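Local coordinates for protein tryptophan synthase alpha chain (PDB 2EKC) that probably carries out, as the alpha subunit of tryptophan synthase, the aldol cleavage of indoleglycerol phosphate to indole and glyceraldehyde 3-phosphate, at residues Leu82-Ser85 against Glu86-Lys90; Glu168-Asp171 against Glu172-Phe176. All blocks are in the same frame, centred on the assembly; numbering follows the deposited sequence.

Contact 1. Residues Leu82-Ser85 against Glu86-Lys90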
loop_
_atom_site.group_PDB
_atom_site.type_symbol
_atom_site.label_atom_id
_atom_site.label_comp_id
_atom_site.label_asym_id
_atom_site.label_seq_id
_atom_site.Cartn_x
_atom_site.Cartn_y
_atom_site.Cartn_z
ATOM N N LEU A 82 -10.661 10.219 -3.364
ATOM C CA LEU A 82 -11.585 9.761 -2.333
ATOM C C LEU A 82 -12.913 9.271 -2.908
ATOM O O LEU A 82 -13.564 8.414 -2.315
ATOM C CB LEU A 82 -11.823 10.865 -1.297
ATOM C CG LEU A 82 -10.586 11.262 -0.475
ATOM C CD1 LEU A 82 -10.996 12.228 0.620
ATOM C CD2 LEU A 82 -9.941 10.018 0.138
ATOM N N GLU A 83 -13.315 9.818 -4.053
ATOM C CA GLU A 83 -14.555 9.388 -4.697
ATOM C C GLU A 83 -14.376 7.934 -5.132
ATOM O O GLU A 83 -15.290 7.119 -5.002
ATOM C CB GLU A 83 -14.864 10.265 -5.917
ATOM C CG GLU A 83 -16.033 9.776 -6.775
ATOM C CD GLU A 83 -17.380 9.858 -6.070
ATOM O OE1 GLU A 83 -17.549 9.224 -5.006
ATOM O OE2 GLU A 83 -18.277 10.556 -6.588
ATOM N N LEU A 84 -13.189 7.617 -5.642
ATOM C CA LEU A 84 -12.880 6.258 -6.082
ATOM C C LEU A 84 -12.852 5.318 -4.878
ATOM O O LEU A 84 -13.338 4.195 -4.951
ATOM C CB LEU A 84 -11.531 6.228 -6.820
ATOM C CG LEU A 84 -11.037 4.866 -7.335
ATOM C CD1 LEU A 84 -10.192 5.059 -8.581
ATOM C CD2 LEU A 84 -10.248 4.153 -6.244
ATOM N N SER A 85 -12.279 5.780 -3.770
ATOM C CA SER A 85 -12.227 4.973 -2.550
ATOM C C SER A 85 -13.657 4.679 -2.087
ATOM O O SER A 85 -14.005 3.535 -1.792
ATOM C CB SER A 85 -11.477 5.719 -1.438
ATOM O OG SER A 85 -11.616 5.056 -0.186
ATOM N N GLU A 86 -14.485 5.715 -2.026
ATOM C CA GLU A 86 -15.867 5.540 -1.594
ATOM C C GLU A 86 -16.604 4.559 -2.514
ATOM O O GLU A 86 -17.347 3.696 -2.051
ATOM C CB GLU A 86 -16.590 6.890 -1.574
ATOM C CG GLU A 86 -18.064 6.797 -1.195
ATOM C CD GLU A 86 -18.763 8.144 -1.219
ATOM O OE1 GLU A 86 -18.506 8.969 -0.315
ATOM O OE2 GLU A 86 -19.565 8.382 -2.149
ATOM N N THR A 87 -16.387 4.691 -3.817
ATOM C CA THR A 87 -17.029 3.810 -4.782
ATOM C C THR A 87 -16.635 2.347 -4.570
ATOM O O THR A 87 -17.489 1.459 -4.580
ATOM C CB THR A 87 -16.679 4.228 -6.220
ATOM O OG1 THR A 87 -17.218 5.532 -6.475
ATOM C CG2 THR A 87 -17.263 3.245 -7.223
ATOM N N LEU A 88 -15.346 2.100 -4.368
ATOM C CA LEU A 88 -14.858 0.738 -4.164
ATOM C C LEU A 88 -15.271 0.185 -2.801
ATOM O O LEU A 88 -15.542 -1.007 -2.663
ATOM C CB LEU A 88 -13.330 0.697 -4.294
ATOM C CG LEU A 88 -12.737 1.009 -5.673
ATOM C CD1 LEU A 88 -11.235 0.951 -5.594
ATOM C CD2 LEU A 88 -13.256 0.001 -6.703
ATOM N N ARG A 89 -15.310 1.056 -1.799
ATOM C CA ARG A 89 -15.685 0.655 -0.453
ATOM C C ARG A 89 -17.072 0.016 -0.415
ATOM O O ARG A 89 -17.308 -0.923 0.345
ATOM C CB ARG A 89 -15.645 1.863 0.489
ATOM C CG ARG A 89 -16.146 1.566 1.901
ATOM C CD ARG A 89 -15.421 0.365 2.489
ATOM N NE ARG A 89 -14.025 0.657 2.798
ATOM C CZ ARG A 89 -13.036 -0.224 2.681
ATOM N NH1 ARG A 89 -13.285 -1.457 2.253
ATOM N NH2 ARG A 89 -11.798 0.125 3.008
ATOM N N LYS A 90 -17.984 0.516 -1.242
ATOM C CA LYS A 90 -19.338 -0.021 -1.271
ATOM C C LYS A 90 -19.380 -1.446 -1.813
ATOM O O LYS A 90 -20.205 -2.252 -1.388
ATOM C CB LYS A 90 -20.252 0.876 -2.114
ATOM C CG LYS A 90 -20.250 2.339 -1.690
ATOM C CD LYS A 90 -21.523 3.072 -2.128
ATOM C CE LYS A 90 -21.744 3.011 -3.633
ATOM N NZ LYS A 90 -20.704 3.741 -4.400
#

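Contact 2. Residues Glu168-Asp171 against Glu172-Phe176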
loop_
_atom_site.group_PDB
_atom_site.type_symbol
_atom_site.label_atom_id
_atom_site.label_comp_id
_atom_site.label_asym_id
_atom_site.label_seq_id
_atom_site.Cartn_x
_atom_site.Cartn_y
_atom_site.Cartn_z
ATOM N N GLU A 168 6.585 0.127 17.614
ATOM C CA GLU A 168 5.749 0.937 18.487
ATOM C C GLU A 168 4.984 2.000 17.702
ATOM O O GLU A 168 3.969 2.512 18.167
ATOM C CB GLU A 168 6.595 1.591 19.584
ATOM C CG GLU A 168 7.710 2.483 19.083
ATOM C CD GLU A 168 8.486 3.124 20.222
ATOM O OE1 GLU A 168 9.105 2.381 21.018
ATOM O OE2 GLU A 168 8.473 4.373 20.321
ATOM N N ALA A 169 5.463 2.317 16.504
ATOM C CA ALA A 169 4.804 3.318 15.672
ATOM C C ALA A 169 3.680 2.722 14.828
ATOM O O ALA A 169 2.761 3.428 14.422
ATOM C CB ALA A 169 5.825 3.994 14.766
ATOM N N ALA A 170 3.758 1.425 14.565
ATOM C CA ALA A 170 2.749 0.756 13.755
ATOM C C ALA A 170 1.499 0.399 14.552
ATOM O O ALA A 170 1.581 -0.150 15.651
ATOM C CB ALA A 170 3.338 -0.506 13.125
ATOM N N ASP A 171 0.337 0.723 13.996
ATOM C CA ASP A 171 -0.920 0.405 14.656
ATOM C C ASP A 171 -1.299 -1.045 14.378
ATOM O O ASP A 171 -1.728 -1.766 15.278
ATOM C CB ASP A 171 -2.053 1.313 14.157
ATOM C CG ASP A 171 -1.901 2.749 14.616
ATOM O OD1 ASP A 171 -1.733 2.970 15.832
ATOM O OD2 ASP A 171 -1.961 3.657 13.759
ATOM N N GLU A 172 -1.138 -1.472 13.127
ATOM C CA GLU A 172 -1.511 -2.828 12.743
ATOM C C GLU A 172 -0.539 -3.552 11.814
ATOM O O GLU A 172 -0.545 -4.779 11.744
ATOM C CB GLU A 172 -2.885 -2.802 12.077
ATOM C CG GLU A 172 -4.010 -2.278 12.963
ATOM C CD GLU A 172 -5.266 -1.993 12.166
ATOM O OE1 GLU A 172 -5.338 -0.910 11.536
ATOM O OE2 GLU A 172 -6.169 -2.858 12.154
ATOM N N MET A 173 0.282 -2.803 11.089
ATOM C CA MET A 173 1.218 -3.431 10.166
ATOM C C MET A 173 2.383 -2.524 9.799
ATOM O O MET A 173 2.348 -1.314 10.035
ATOM C CB MET A 173 0.486 -3.836 8.885
ATOM C CG MET A 173 -0.027 -2.641 8.090
ATOM S SD MET A 173 -0.775 -3.103 6.529
ATOM C CE MET A 173 0.661 -3.532 5.586
ATOM N N THR A 174 3.409 -3.124 9.203
ATOM C CA THR A 174 4.598 -2.396 8.784
ATOM C C THR A 174 4.933 -2.746 7.340
ATOM O O THR A 174 4.520 -3.786 6.828
ATOM C CB THR A 174 5.824 -2.750 9.655
ATOM O OG1 THR A 174 6.137 -4.139 9.500
ATOM C CG2 THR A 174 5.544 -2.461 11.123
ATOM N N TYR A 175 5.690 -1.869 6.695
ATOM C CA TYR A 175 6.101 -2.074 5.317
ATOM C C TYR A 175 7.610 -1.897 5.176
ATOM O O TYR A 175 8.152 -0.858 5.549
ATOM C CB TYR A 175 5.398 -1.076 4.386
ATOM C CG TYR A 175 5.931 -1.127 2.969
ATOM C CD1 TYR A 175 5.753 -2.263 2.179
ATOM C CD2 TYR A 175 6.680 -0.072 2.444
ATOM C CE1 TYR A 175 6.312 -2.355 0.900
ATOM C CE2 TYR A 175 7.247 -0.153 1.163
ATOM C CZ TYR A 175 7.060 -1.301 0.400
ATOM O OH TYR A 175 7.636 -1.403 -0.851
ATOM N N PHE A 176 8.282 -2.914 4.644
ATOM C CA PHE A 176 9.721 -2.848 4.421
ATOM C C PHE A 176 10.001 -2.929 2.926
ATOM O O PHE A 176 9.311 -3.642 2.201
ATOM C CB PHE A 176 10.447 -4.019 5.095
ATOM C CG PHE A 176 10.754 -3.802 6.545
ATOM C CD1 PHE A 176 9.733 -3.660 7.476
ATOM C CD2 PHE A 176 12.074 -3.768 6.985
ATOM C CE1 PHE A 176 10.025 -3.491 8.836
ATOM C CE2 PHE A 176 12.375 -3.600 8.338
ATOM C CZ PHE A 176 11.353 -3.463 9.263
#

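Contact 1. Residues Leu82-Ser85 against Glu86-Lys90
Thr87 turns its hydroxyl back against the carbonyl of Glu83, one helical turn earlier. Followed outward, its CB lies 3.4 Å from Glu83 O, and OG1, set beside its own backbone N by chi1 of -64°, donates to Glu83 O at 2.9 Å. Thr87 N donates to the same oxygen with an N-H...O angle of 156°, and the two donors arrive from opposite faces of the carbonyl plane, so Glu83 O is gripped twice. With alanine in place of Thr87, Glu83 O would probably lose its hydroxyl donor and keep the bond from the backbone N. On the solvent-facing side OE1 of Glu83 comes 3.6 Å from OE2 of Glu86, the carboxylate planes 76° apart; Glu86 OE1 pairs with Lys121, which probably eases the like-charge approach. On the buried side Leu84 and Leu88 run side by side, CD2 of Leu84 a tight 3.4 Å from CD1 of Leu88, and both touch Phe37 of helix 30-42. Arg89 N bonds Ser85 O at 2.8 Å; its NH1 bonds Ile95 O, NH2 forms a salt bridge with Asp124, and Phe97 adds a cation-pi contact. Leucines inward and Glu83 exposed make helix 78-91 amphipathic, part of the TIM barrel's outer helical layer.

Contact 2. Residues Glu168-Asp171 against Glu172-Phe176
Ala170 CB fills the inside of the bend between helix and strand, 3.3 Å from Met173 O and 3.6 Å from Thr174 CG2. No hydrogen bond joins 168-171 to 172-176; the side-chain contact across the bend is this meeting of the Ala170 and Thr174 methyls. Psi of 132° takes Ala170 off the helical path and turns the following chain, so that the strand comes round to the side toward which its CB points. Thr174 supplies the matching methyl: with chi1 at 63°, CG2 sits anti to the carbonyl carbon and faces Ala170, while OG1 is directed to the hydroxyl of Tyr201. Glu172 CG lies beside its own backbone N (chi1 -61°), 3.3 Å from Asp171 O, and the chain then runs extended to its carboxylate. A second shell holds the polar ends of the turn. Asp171 OD2 accepts from the backbone N of Phe150, and the Glu172 carboxylate is shared, OE1 with Ser149 OG and OE2 with the backbone N of Ser5 and of Met1, which ties the turn to the start of the chain. Met173 packs on Val151, Val210, Ile4 and Phe8. Helix 160-169 thus passes into strand 174-177, completing a beta-alpha-beta unit begun by strand 149-154, and the new strand lies in the barrel between 149-154 and 209-212.

Overall arrangement
Contact 1 and contact 2 belong to separate parts of one eight-stranded parallel barrel, their centres 24 Å apart and their nearest atoms about 11 Å apart, without touching. Contact 1 lies within a single helix on the outer layer, its centre 16 Å from that of the chain; contact 2 is the turn that leads from an outer helix into a barrel strand, its centre 12 Å from the same point. Glu49, a predicted proton acceptor on strand 47-51, gives a common reference: its side chain is about 10 Å from that of Leu84 and about 7 Å from that of Met173. Neither distance is a contact; Met173 brings contact 2 closer to Glu49 than Leu84 brings contact 1.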